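Regulating synaptic membrane exocytosis protein 2 (Rattus norvegicus, PDB 2BWQ) probably helps to regulate neurotransmitter release at synapses as a Rab3-interacting protein, the present structure being its C2A domain. Local coordinates at residues I45-T59 against W70-R82. Numbering follows the deposited sequence. Where two conformers were deposited one is given.
With SO4 (sulfate ion), chain B; SO4 (sulfate ion), chain C.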
# COMPACT_ATOMS: atom_id res chain seq x y z
N ILE A 45 2.87 2.63 -4.30
CA ILE A 45 3.73 2.62 -3.12
C ILE A 45 5.05 3.25 -3.44
O ILE A 45 5.68 2.88 -4.46
CB ILE A 45 3.92 1.25 -2.55
CG1 ILE A 45 2.55 0.62 -2.24
CG2 ILE A 45 4.78 1.33 -1.27
CD1 ILE A 45 2.43 -0.71 -1.34
N TYR A 46 5.49 4.19 -2.63
CA TYR A 46 6.87 4.69 -2.63
C TYR A 46 7.52 4.29 -1.34
O TYR A 46 7.00 4.45 -0.21
CB TYR A 46 6.94 6.20 -2.74
CG TYR A 46 6.85 6.77 -4.11
CD1 TYR A 46 7.92 6.70 -4.97
CD2 TYR A 46 5.69 7.41 -4.57
CE1 TYR A 46 7.86 7.24 -6.23
CE2 TYR A 46 5.63 7.96 -5.86
CZ TYR A 46 6.72 7.85 -6.65
OH TYR A 46 6.65 8.43 -7.93
N PHE A 47 8.72 3.73 -1.46
CA PHE A 47 9.60 3.46 -0.33
C PHE A 47 10.52 4.64 -0.25
O PHE A 47 11.41 4.81 -1.10
CB PHE A 47 10.41 2.16 -0.62
CG PHE A 47 11.23 1.72 0.49
CD1 PHE A 47 10.70 1.62 1.79
CD2 PHE A 47 12.56 1.33 0.25
CE1 PHE A 47 11.43 1.15 2.81
CE2 PHE A 47 13.34 0.84 1.29
CZ PHE A 47 12.75 0.75 2.58
N LEU A 48 10.28 5.47 0.73
CA LEU A 48 11.00 6.79 0.84
C LEU A 48 12.06 6.75 1.90
O LEU A 48 12.00 5.94 2.82
CB LEU A 48 9.99 7.87 1.19
CG LEU A 48 8.91 8.05 0.14
CD1 LEU A 48 7.89 9.03 0.63
CD2 LEU A 48 9.50 8.52 -1.21
N PRO A 49 13.10 7.59 1.84
CA PRO A 49 13.35 8.53 0.79
C PRO A 49 13.87 7.99 -0.50
O PRO A 49 14.02 6.75 -0.73
CB PRO A 49 14.41 9.46 1.40
CG PRO A 49 15.07 8.71 2.38
CD PRO A 49 14.12 7.64 2.89
N ASP A 50 14.25 9.00 -1.28
CA ASP A 50 14.27 8.97 -2.70
C ASP A 50 12.94 8.59 -3.30
O ASP A 50 12.58 7.40 -3.43
CB ASP A 50 15.52 8.26 -3.23
CG ASP A 50 16.71 9.20 -3.25
OD1 ASP A 50 16.70 10.18 -2.44
OD2 ASP A 50 17.69 9.07 -4.04
N ARG A 51 12.18 9.62 -3.65
CA ARG A 51 11.01 9.48 -4.47
C ARG A 51 11.51 9.36 -5.91
O ARG A 51 11.59 10.37 -6.64
CB ARG A 51 10.12 10.71 -4.31
CG ARG A 51 8.85 10.66 -5.08
CD ARG A 51 8.52 11.92 -5.92
NE ARG A 51 7.26 11.76 -6.65
CZ ARG A 51 6.09 11.52 -6.04
NH1 ARG A 51 6.06 11.45 -4.72
NH2 ARG A 51 4.97 11.37 -6.74
N SER A 52 11.92 8.15 -6.29
CA SER A 52 12.32 7.84 -7.68
C SER A 52 11.71 6.53 -8.12
O SER A 52 11.19 5.78 -7.30
CB SER A 52 13.84 7.77 -7.85
OG SER A 52 14.43 6.92 -6.89
N ASP A 53 11.79 6.23 -9.42
CA ASP A 53 11.13 5.08 -10.01
C ASP A 53 11.59 3.81 -9.33
O ASP A 53 10.80 2.87 -9.17
CB ASP A 53 11.44 4.97 -11.54
CG ASP A 53 10.91 3.64 -12.16
OD1 ASP A 53 9.69 3.56 -12.43
OD2 ASP A 53 11.62 2.61 -12.37
N LYS A 54 12.86 3.76 -8.95
CA LYS A 54 13.41 2.58 -8.32
C LYS A 54 12.61 2.19 -7.08
O LYS A 54 12.54 1.03 -6.70
CB LYS A 54 14.88 2.77 -7.95
CG LYS A 54 15.54 1.48 -7.59
CD LYS A 54 15.92 1.27 -6.15
CE LYS A 54 16.76 -0.01 -6.03
NZ LYS A 54 17.21 -0.21 -4.63
N ASN A 55 12.10 3.21 -6.40
CA ASN A 55 11.40 3.05 -5.11
C ASN A 55 9.87 3.06 -5.30
O ASN A 55 9.10 3.02 -4.31
CB ASN A 55 11.88 4.14 -4.16
CG ASN A 55 13.25 3.84 -3.59
OD1 ASN A 55 13.65 2.67 -3.57
ND2 ASN A 55 14.04 4.88 -3.21
N LYS A 56 9.41 3.04 -6.53
CA LYS A 56 8.00 3.15 -6.87
C LYS A 56 7.45 1.79 -7.32
O LYS A 56 8.08 1.11 -8.14
CB LYS A 56 7.77 4.22 -7.96
CG LYS A 56 6.31 4.39 -8.30
CD LYS A 56 6.03 5.44 -9.30
CE LYS A 56 4.61 5.33 -9.79
NZ LYS A 56 4.64 4.81 -11.19
N ARG A 57 6.27 1.46 -6.86
CA ARG A 57 5.53 0.28 -7.35
C ARG A 57 4.06 0.60 -7.45
O ARG A 57 3.56 1.47 -6.70
CB ARG A 57 5.66 -0.85 -6.32
CG ARG A 57 7.07 -1.38 -6.08
CD ARG A 57 7.76 -2.07 -7.25
NE ARG A 57 9.06 -2.59 -6.80
CZ ARG A 57 10.13 -1.89 -6.68
NH1 ARG A 57 10.17 -0.61 -7.07
NH2 ARG A 57 11.22 -2.48 -6.17
N ARG A 58 3.35 -0.12 -8.33
CA ARG A 58 1.92 0.11 -8.46
C ARG A 58 1.23 -1.21 -8.69
O ARG A 58 1.76 -2.05 -9.43
CB ARG A 58 1.69 0.96 -9.73
CG ARG A 58 1.83 2.38 -9.53
CD ARG A 58 1.49 3.20 -10.79
NE ARG A 58 0.18 2.86 -11.38
CZ ARG A 58 -0.59 3.75 -12.03
NH1 ARG A 58 -0.21 5.03 -12.14
NH2 ARG A 58 -1.75 3.37 -12.54
N THR A 59 0.06 -1.39 -8.09
CA THR A 59 -0.81 -2.51 -8.50
C THR A 59 -1.42 -2.25 -9.87
O THR A 59 -1.47 -1.12 -10.36
CB THR A 59 -1.95 -2.77 -7.50
OG1 THR A 59 -2.87 -1.67 -7.54
CG2 THR A 59 -1.46 -2.97 -6.05
N TRP A 70 -6.08 -7.34 -5.32
CA TRP A 70 -4.91 -7.34 -6.19
C TRP A 70 -3.98 -8.51 -5.95
O TRP A 70 -3.45 -9.06 -6.90
CB TRP A 70 -4.10 -6.04 -5.99
CG TRP A 70 -4.85 -4.75 -6.29
CD1 TRP A 70 -5.07 -4.18 -7.54
CD2 TRP A 70 -5.44 -3.90 -5.33
NE1 TRP A 70 -5.81 -3.02 -7.36
CE2 TRP A 70 -6.01 -2.79 -6.01
CE3 TRP A 70 -5.56 -3.95 -3.92
CZ2 TRP A 70 -6.68 -1.77 -5.33
CZ3 TRP A 70 -6.18 -2.90 -3.24
CH2 TRP A 70 -6.72 -1.81 -3.96
N ASN A 71 -3.73 -8.82 -4.68
CA ASN A 71 -2.82 -9.93 -4.32
C ASN A 71 -1.47 -9.85 -5.01
O ASN A 71 -1.00 -10.83 -5.59
CB ASN A 71 -3.50 -11.29 -4.57
CG ASN A 71 -4.79 -11.40 -3.83
OD1 ASN A 71 -4.81 -11.09 -2.66
ND2 ASN A 71 -5.88 -11.74 -4.53
N GLN A 72 -0.82 -8.68 -4.93
CA GLN A 72 0.47 -8.45 -5.57
C GLN A 72 1.55 -8.27 -4.52
O GLN A 72 1.33 -7.59 -3.51
CB GLN A 72 0.38 -7.22 -6.47
CG GLN A 72 -0.40 -7.53 -7.78
CD GLN A 72 -0.44 -6.33 -8.71
OE1 GLN A 72 -1.49 -5.73 -8.91
NE2 GLN A 72 0.70 -6.04 -9.33
N THR A 73 2.72 -8.86 -4.78
CA THR A 73 3.87 -8.76 -3.89
C THR A 73 4.95 -7.96 -4.55
O THR A 73 5.40 -8.26 -5.66
CB THR A 73 4.34 -10.12 -3.57
OG1 THR A 73 3.35 -10.81 -2.77
CG2 THR A 73 5.65 -10.11 -2.70
N PHE A 74 5.33 -6.93 -3.84
CA PHE A 74 6.41 -6.06 -4.26
C PHE A 74 7.67 -6.39 -3.43
O PHE A 74 7.54 -6.68 -2.25
CB PHE A 74 6.06 -4.60 -4.03
CG PHE A 74 4.73 -4.13 -4.64
CD1 PHE A 74 4.16 -4.71 -5.78
CD2 PHE A 74 4.11 -3.04 -4.08
CE1 PHE A 74 2.93 -4.16 -6.29
CE2 PHE A 74 2.91 -2.50 -4.61
CZ PHE A 74 2.36 -3.08 -5.70
N ILE A 75 8.83 -6.25 -4.02
CA ILE A 75 10.08 -6.56 -3.34
C ILE A 75 10.98 -5.34 -3.47
O ILE A 75 11.27 -4.90 -4.60
CB ILE A 75 10.81 -7.79 -3.90
CG1 ILE A 75 9.93 -9.05 -3.72
CG2 ILE A 75 12.16 -7.93 -3.17
CD1 ILE A 75 10.68 -10.33 -3.79
N TYR A 76 11.40 -4.80 -2.33
CA TYR A 76 12.30 -3.66 -2.29
C TYR A 76 13.68 -4.23 -1.95
O TYR A 76 13.81 -5.03 -1.03
CB TYR A 76 11.79 -2.63 -1.28
CG TYR A 76 10.66 -1.78 -1.83
CD1 TYR A 76 10.87 -0.95 -2.92
CD2 TYR A 76 9.38 -1.76 -1.23
CE1 TYR A 76 9.85 -0.13 -3.43
CE2 TYR A 76 8.35 -0.95 -1.72
CZ TYR A 76 8.60 -0.12 -2.83
OH TYR A 76 7.58 0.70 -3.33
N SER A 77 14.72 -3.86 -2.69
CA SER A 77 16.04 -4.32 -2.35
C SER A 77 17.05 -3.39 -2.99
O SER A 77 16.76 -2.91 -4.08
CB SER A 77 16.26 -5.68 -2.99
OG SER A 77 17.61 -6.18 -2.81
N PRO A 78 18.20 -3.13 -2.35
CA PRO A 78 18.62 -3.64 -1.04
C PRO A 78 17.98 -2.85 0.07
O PRO A 78 17.73 -1.62 -0.08
CB PRO A 78 20.11 -3.29 -1.01
CG PRO A 78 20.24 -2.06 -1.89
CD PRO A 78 19.24 -2.28 -3.00
N VAL A 79 17.67 -3.52 1.17
CA VAL A 79 17.16 -2.86 2.39
C VAL A 79 17.90 -3.38 3.60
O VAL A 79 18.14 -4.59 3.72
CB VAL A 79 15.62 -3.11 2.60
CG1 VAL A 79 15.15 -2.39 3.89
CG2 VAL A 79 14.90 -2.53 1.39
N HIS A 80 18.25 -2.46 4.50
CA HIS A 80 19.10 -2.73 5.64
C HIS A 80 18.39 -2.34 6.95
O HIS A 80 17.92 -1.20 7.01
CB HIS A 80 20.43 -1.98 5.47
CG HIS A 80 21.23 -2.45 4.30
ND1 HIS A 80 22.13 -3.48 4.39
CD2 HIS A 80 21.23 -2.06 3.01
CE1 HIS A 80 22.65 -3.72 3.21
NE2 HIS A 80 22.15 -2.86 2.35
N ARG A 81 18.38 -3.25 7.94
CA ARG A 81 17.74 -2.97 9.24
C ARG A 81 18.18 -1.58 9.80
O ARG A 81 17.38 -0.79 10.37
CB ARG A 81 18.12 -4.09 10.22
CG ARG A 81 17.62 -3.91 11.65
CD ARG A 81 16.14 -3.92 11.71
NE ARG A 81 15.61 -3.50 13.02
CZ ARG A 81 15.66 -2.26 13.52
NH1 ARG A 81 16.24 -1.27 12.86
NH2 ARG A 81 15.13 -2.02 14.72
N ARG A 82 19.46 -1.28 9.63
CA ARG A 82 19.96 -0.03 10.22
C ARG A 82 19.29 1.23 9.64
O ARG A 82 19.46 2.35 10.16
CB ARG A 82 21.48 0.06 10.07
CG ARG A 82 21.90 0.27 8.66
CD ARG A 82 23.40 0.19 8.42
NE ARG A 82 23.88 -1.18 8.67
CZ ARG A 82 25.03 -1.46 9.29
NH1 ARG A 82 25.70 -0.50 9.86
NH2 ARG A 82 25.42 -2.71 9.44
S SO4 B . 21.91 -4.29 8.45
O1 SO4 B . 21.47 -3.05 9.14
O2 SO4 B . 22.28 -5.30 9.42
O3 SO4 B . 20.88 -4.85 7.58
O4 SO4 B . 23.11 -4.00 7.64
S SO4 C . 25.99 2.86 11.04
O1 SO4 C . 25.30 3.69 12.08
O2 SO4 C . 25.07 2.25 10.11
O3 SO4 C . 26.60 3.85 10.11
O4 SO4 C . 26.95 2.00 11.67
O HOH W 1 13.85 -1.92 -4.85
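Phe47 CB sits squarely over the centre of the Tyr76 ring, 3.6 Å from its centroid, while the Phe47 ring itself, planes 26° apart, is slid aside and barely overlaps it. Beyond the other side of that phenol, set obliquely to it, is the Arg57 guanidinium; Tyr76 CE1 in turn rests over a guanidinium face. Ile45 CG2 touches the phenol edge. Phe74 takes Arg57 CB over one face, with Ile45 CD1 at its edge. At the far end Thr59 covers an indole face of Trp70: chi1 of 68° puts OG1 over the ring, 3.2 Å from Trp70 NE1 but not bonded to it, and sends CG2 to Phe74 CZ. That hydroxyl instead accepts from Val43 N.

These side chains fill the space between the two sheets of the C2 β-sandwich at one margin, partly open to solvent at Arg57 and Lys54; 56-58 and 69-76 are edge strands of those facing antiparallel sheets. Polar bonds join them too. Tyr76 OH donates to Asn55 O (2.9 Å) from above the carbonyl plane, and that oxygen also accepts from Phe47 N. Arg57, whose chain bends at the CB-CG bond, sends NH2 to Ile75 O at 2.9 Å, while NH1 makes an almost straight bond (175°) to Lys54 O (2.9 Å) and another to Lys56 O. A leucine in place of Arg57, stripping the guanidinium from beside the Tyr76 ring, would probably leave all three carbonyls without this donor. A water joins Arg57 NH2 to Ser77 N, and Lys54 NZ crosses to Ser77 O at 2.8 Å. Further along, Phe47 CE2 meets Val79 CG2, and past Val79 the backbone N atoms of Arg81 and Arg82, with the Arg82 guanidinium, bind a sulfate probably left from crystallisation.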